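Local coordinates for glutaredoxin related protein (Sulfolobus solfataricus, PDB 4MNN), which probably works as an atypical protein disulfide oxidoreductase of thioredoxin fold, exchanging thiols and disulfides in substrate proteins, at residues A[17-25]-A[32-40]. Numbering follows the deposited sequence.
Sequences GDITIQQCN and EFKNYVNVE
Ile21 and Phe33 meet on the buried side of this contact, where the isoleucine's CD1 approaches ring atom CD2 at 3.7 Å, the two side chains crossing at about a right angle. With CG1 beside its backbone N (chi1 -76°) and the chain then extended, Ile21 sends CD1 inward to touch CG2 of Val37 as well. Branched aliphatics such as Ile21 and Val37 suit this spot, offering carbon surface with no polar group to satisfy; Phe33 also packs on helices 4-11 and 71-83. Strand 19-24, helix 27-33 and strand 38-41 form a beta-alpha-beta unit of the thioredoxin fold, its strands parallel and 38-41 outermost. Ile21 N bonds to Asn38 O (3.0 Å), Glu40 N to Ile21 O and Gln23 N to Glu40 O (both 2.8 Å). Near Ile19 the chains draw apart, and a water bridges Ile19 O and Asn38 N. The opposite face is nearer solvent, with Asn38 and Glu40 exposed, so polar side chains suit it: NE2 of Gln22 donates to OE1 of Glu40 (2.8 Å) from above the carboxylate plane, a bent bond at 145°. Were Gln22 replaced by an alanine, that carboxylate would probably lose this donor and turn more freely. Its other oxygen, Glu40 OE2, lies 3.6 Å from Thr20 CG2.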
loop_
_atom_site.group_PDB
_atom_site.type_symbol
_atom_site.label_atom_id
_atom_site.label_comp_id
_atom_site.label_asym_id
_atom_site.label_seq_id
_atom_site.Cartn_x
_atom_site.Cartn_y
_atom_site.Cartn_z
ATOM N N GLY A 17 -6.495 17.038 6.046
ATOM C CA GLY A 17 -5.149 16.821 5.520
ATOM C C GLY A 17 -5.040 17.004 4.004
ATOM O O GLY A 17 -5.908 17.632 3.399
ATOM N N ASP A 18 -3.988 16.456 3.396
ATOM C CA ASP A 18 -3.796 16.583 1.955
ATOM C C ASP A 18 -3.374 15.234 1.353
ATOM O O ASP A 18 -2.527 15.170 0.444
ATOM C CB ASP A 18 -2.749 17.642 1.642
ATOM C CG ASP A 18 -1.358 17.210 2.022
ATOM O OD1 ASP A 18 -1.242 16.383 2.952
ATOM O OD2 ASP A 18 -0.381 17.703 1.401
ATOM N N ILE A 19 -3.956 14.155 1.879
ATOM C CA ILE A 19 -3.684 12.839 1.323
ATOM C C ILE A 19 -4.333 12.887 -0.065
ATOM O O ILE A 19 -5.411 13.485 -0.245
ATOM C CB ILE A 19 -4.357 11.723 2.168
ATOM C CG1 ILE A 19 -3.373 11.147 3.178
ATOM C CG2 ILE A 19 -4.855 10.595 1.253
ATOM C CD1 ILE A 19 -2.344 10.175 2.587
ATOM N N THR A 20 -3.658 12.311 -1.059
ATOM C CA THR A 20 -4.207 12.264 -2.406
ATOM C C THR A 20 -4.046 10.824 -2.903
ATOM O O THR A 20 -2.968 10.263 -2.772
ATOM C CB THR A 20 -3.457 13.173 -3.390
ATOM O OG1 THR A 20 -3.621 14.547 -3.006
ATOM C CG2 THR A 20 -4.043 13.009 -4.804
ATOM N N ILE A 21 -5.117 10.249 -3.451
ATOM C CA ILE A 21 -5.079 8.890 -3.979
ATOM C C ILE A 21 -5.209 8.957 -5.492
ATOM O O ILE A 21 -6.086 9.668 -5.986
ATOM C CB ILE A 21 -6.278 8.065 -3.440
ATOM C CG1 ILE A 21 -6.024 7.671 -1.991
ATOM C CG2 ILE A 21 -6.555 6.850 -4.320
ATOM C CD1 ILE A 21 -7.247 7.098 -1.321
ATOM N N GLN A 22 -4.329 8.272 -6.225
ATOM C CA GLN A 22 -4.480 8.225 -7.673
ATOM C C GLN A 22 -4.848 6.778 -7.936
ATOM O O GLN A 22 -4.171 5.866 -7.471
ATOM C CB GLN A 22 -3.184 8.536 -8.407
ATOM C CG GLN A 22 -2.606 9.892 -8.084
ATOM C CD GLN A 22 -1.409 10.191 -8.965
ATOM O OE1 GLN A 22 -0.591 9.314 -9.215
ATOM N NE2 GLN A 22 -1.305 11.421 -9.436
ATOM N N GLN A 23 -5.897 6.539 -8.703
ATOM C CA GLN A 23 -6.261 5.146 -8.910
ATOM C C GLN A 23 -6.831 4.899 -10.274
ATOM O O GLN A 23 -7.207 5.844 -10.938
ATOM C CB GLN A 23 -7.355 4.764 -7.908
ATOM C CG GLN A 23 -8.711 5.474 -8.154
ATOM C CD GLN A 23 -9.634 4.713 -9.130
ATOM O OE1 GLN A 23 -9.639 3.471 -9.174
ATOM N NE2 GLN A 23 -10.428 5.453 -9.891
ATOM N N CYS A 24 -6.874 3.632 -10.678
ATOM C CA CYS A 24 -7.595 3.291 -11.892
ATOM C C CYS A 24 -8.138 1.885 -11.769
ATOM O O CYS A 24 -7.578 1.021 -11.072
ATOM C CB CYS A 24 -6.762 3.436 -13.156
ATOM S SG CYS A 24 -5.158 2.655 -13.000
ATOM N N ASN A 25 -9.273 1.677 -12.420
ATOM C CA ASN A 25 -9.961 0.407 -12.445
ATOM C C ASN A 25 -10.532 -0.033 -11.095
ATOM O O ASN A 25 -10.800 -1.203 -10.881
ATOM C CB ASN A 25 -9.049 -0.667 -13.059
ATOM C CG ASN A 25 -8.687 -0.370 -14.532
ATOM O OD1 ASN A 25 -8.979 0.719 -15.066
ATOM N ND2 ASN A 25 -8.034 -1.338 -15.188
ATOM N N GLU A 32 -16.424 6.595 -3.411
ATOM C CA GLU A 32 -16.813 6.901 -2.024
ATOM C C GLU A 32 -15.692 7.644 -1.267
ATOM O O GLU A 32 -15.963 8.520 -0.434
ATOM C CB GLU A 32 -17.142 5.593 -1.272
ATOM C CG GLU A 32 -17.801 5.763 0.107
ATOM C CD GLU A 32 -19.151 6.469 0.027
ATOM O OE1 GLU A 32 -19.697 6.582 -1.086
ATOM O OE2 GLU A 32 -19.673 6.909 1.079
ATOM N N PHE A 33 -14.436 7.305 -1.554
ATOM C CA PHE A 33 -13.292 7.965 -0.886
ATOM C C PHE A 33 -13.266 9.454 -1.212
ATOM O O PHE A 33 -12.798 10.278 -0.435
ATOM C CB PHE A 33 -11.963 7.351 -1.366
ATOM C CG PHE A 33 -11.632 6.025 -0.750
ATOM C CD1 PHE A 33 -12.424 4.900 -0.973
ATOM C CD2 PHE A 33 -10.509 5.897 0.052
ATOM C CE1 PHE A 33 -12.103 3.674 -0.424
ATOM C CE2 PHE A 33 -10.174 4.639 0.622
ATOM C CZ PHE A 33 -10.975 3.535 0.381
ATOM N N LYS A 34 -13.737 9.787 -2.401
ATOM C CA LYS A 34 -13.753 11.152 -2.870
ATOM C C LYS A 34 -14.538 12.071 -1.929
ATOM O O LYS A 34 -14.318 13.284 -1.892
ATOM C CB LYS A 34 -14.347 11.167 -4.288
ATOM C CG LYS A 34 -13.618 12.035 -5.265
ATOM C CD LYS A 34 -14.224 11.901 -6.641
ATOM C CE LYS A 34 -13.853 13.093 -7.513
ATOM N NZ LYS A 34 -12.375 13.227 -7.611
ATOM N N ASN A 35 -15.427 11.484 -1.128
ATOM C CA ASN A 35 -16.223 12.284 -0.211
ATOM C C ASN A 35 -15.320 12.802 0.882
ATOM O O ASN A 35 -15.640 13.793 1.527
ATOM C CB ASN A 35 -17.374 11.464 0.419
ATOM C CG ASN A 35 -18.277 10.809 -0.613
ATOM O OD1 ASN A 35 -18.624 11.403 -1.638
ATOM N ND2 ASN A 35 -18.675 9.577 -0.343
ATOM N N TYR A 36 -14.156 12.167 1.067
ATOM C CA TYR A 36 -13.233 12.550 2.134
ATOM C C TYR A 36 -11.832 12.990 1.781
ATOM O O TYR A 36 -11.230 13.747 2.537
ATOM C CB TYR A 36 -13.096 11.406 3.171
ATOM C CG TYR A 36 -14.421 10.819 3.559
ATOM C CD1 TYR A 36 -14.885 9.655 2.972
ATOM C CD2 TYR A 36 -15.279 11.515 4.405
ATOM C CE1 TYR A 36 -16.170 9.203 3.198
ATOM C CE2 TYR A 36 -16.565 11.075 4.641
ATOM C CZ TYR A 36 -17.013 9.929 4.037
ATOM O OH TYR A 36 -18.314 9.515 4.238
ATOM N N VAL A 37 -11.274 12.487 0.680
ATOM C CA VAL A 37 -9.908 12.851 0.283
ATOM C C VAL A 37 -9.877 13.120 -1.215
ATOM O O VAL A 37 -10.833 12.805 -1.918
ATOM C CB VAL A 37 -8.875 11.742 0.587
ATOM C CG1 VAL A 37 -8.802 11.477 2.099
ATOM C CG2 VAL A 37 -9.261 10.418 -0.193
ATOM N N ASN A 38 -8.785 13.696 -1.708
ATOM C CA ASN A 38 -8.718 13.964 -3.145
ATOM C C ASN A 38 -8.474 12.646 -3.828
ATOM O O ASN A 38 -7.599 11.886 -3.399
ATOM C CB ASN A 38 -7.545 14.901 -3.455
ATOM C CG ASN A 38 -7.669 16.249 -2.728
ATOM O OD1 ASN A 38 -8.728 16.855 -2.723
ATOM N ND2 ASN A 38 -6.583 16.714 -2.136
ATOM N N VAL A 39 -9.237 12.379 -4.884
ATOM C CA VAL A 39 -9.058 11.155 -5.662
ATOM C C VAL A 39 -8.860 11.533 -7.143
ATOM O O VAL A 39 -9.685 12.235 -7.710
ATOM C CB VAL A 39 -10.301 10.229 -5.556
ATOM C CG1 VAL A 39 -10.095 8.978 -6.406
ATOM C CG2 VAL A 39 -10.542 9.821 -4.087
ATOM N N GLU A 40 -7.759 11.094 -7.740
ATOM C CA GLU A 40 -7.483 11.322 -9.157
ATOM C C GLU A 40 -7.626 9.981 -9.840
ATOM O O GLU A 40 -7.114 8.983 -9.343
ATOM C CB GLU A 40 -6.048 11.804 -9.355
ATOM C CG GLU A 40 -5.771 13.165 -8.781
ATOM C CD GLU A 40 -4.300 13.522 -8.897
ATOM O OE1 GLU A 40 -3.609 12.976 -9.796
ATOM O OE2 GLU A 40 -3.853 14.357 -8.101
HETATM O O HOH W 1 -7.301 15.199 0.539
#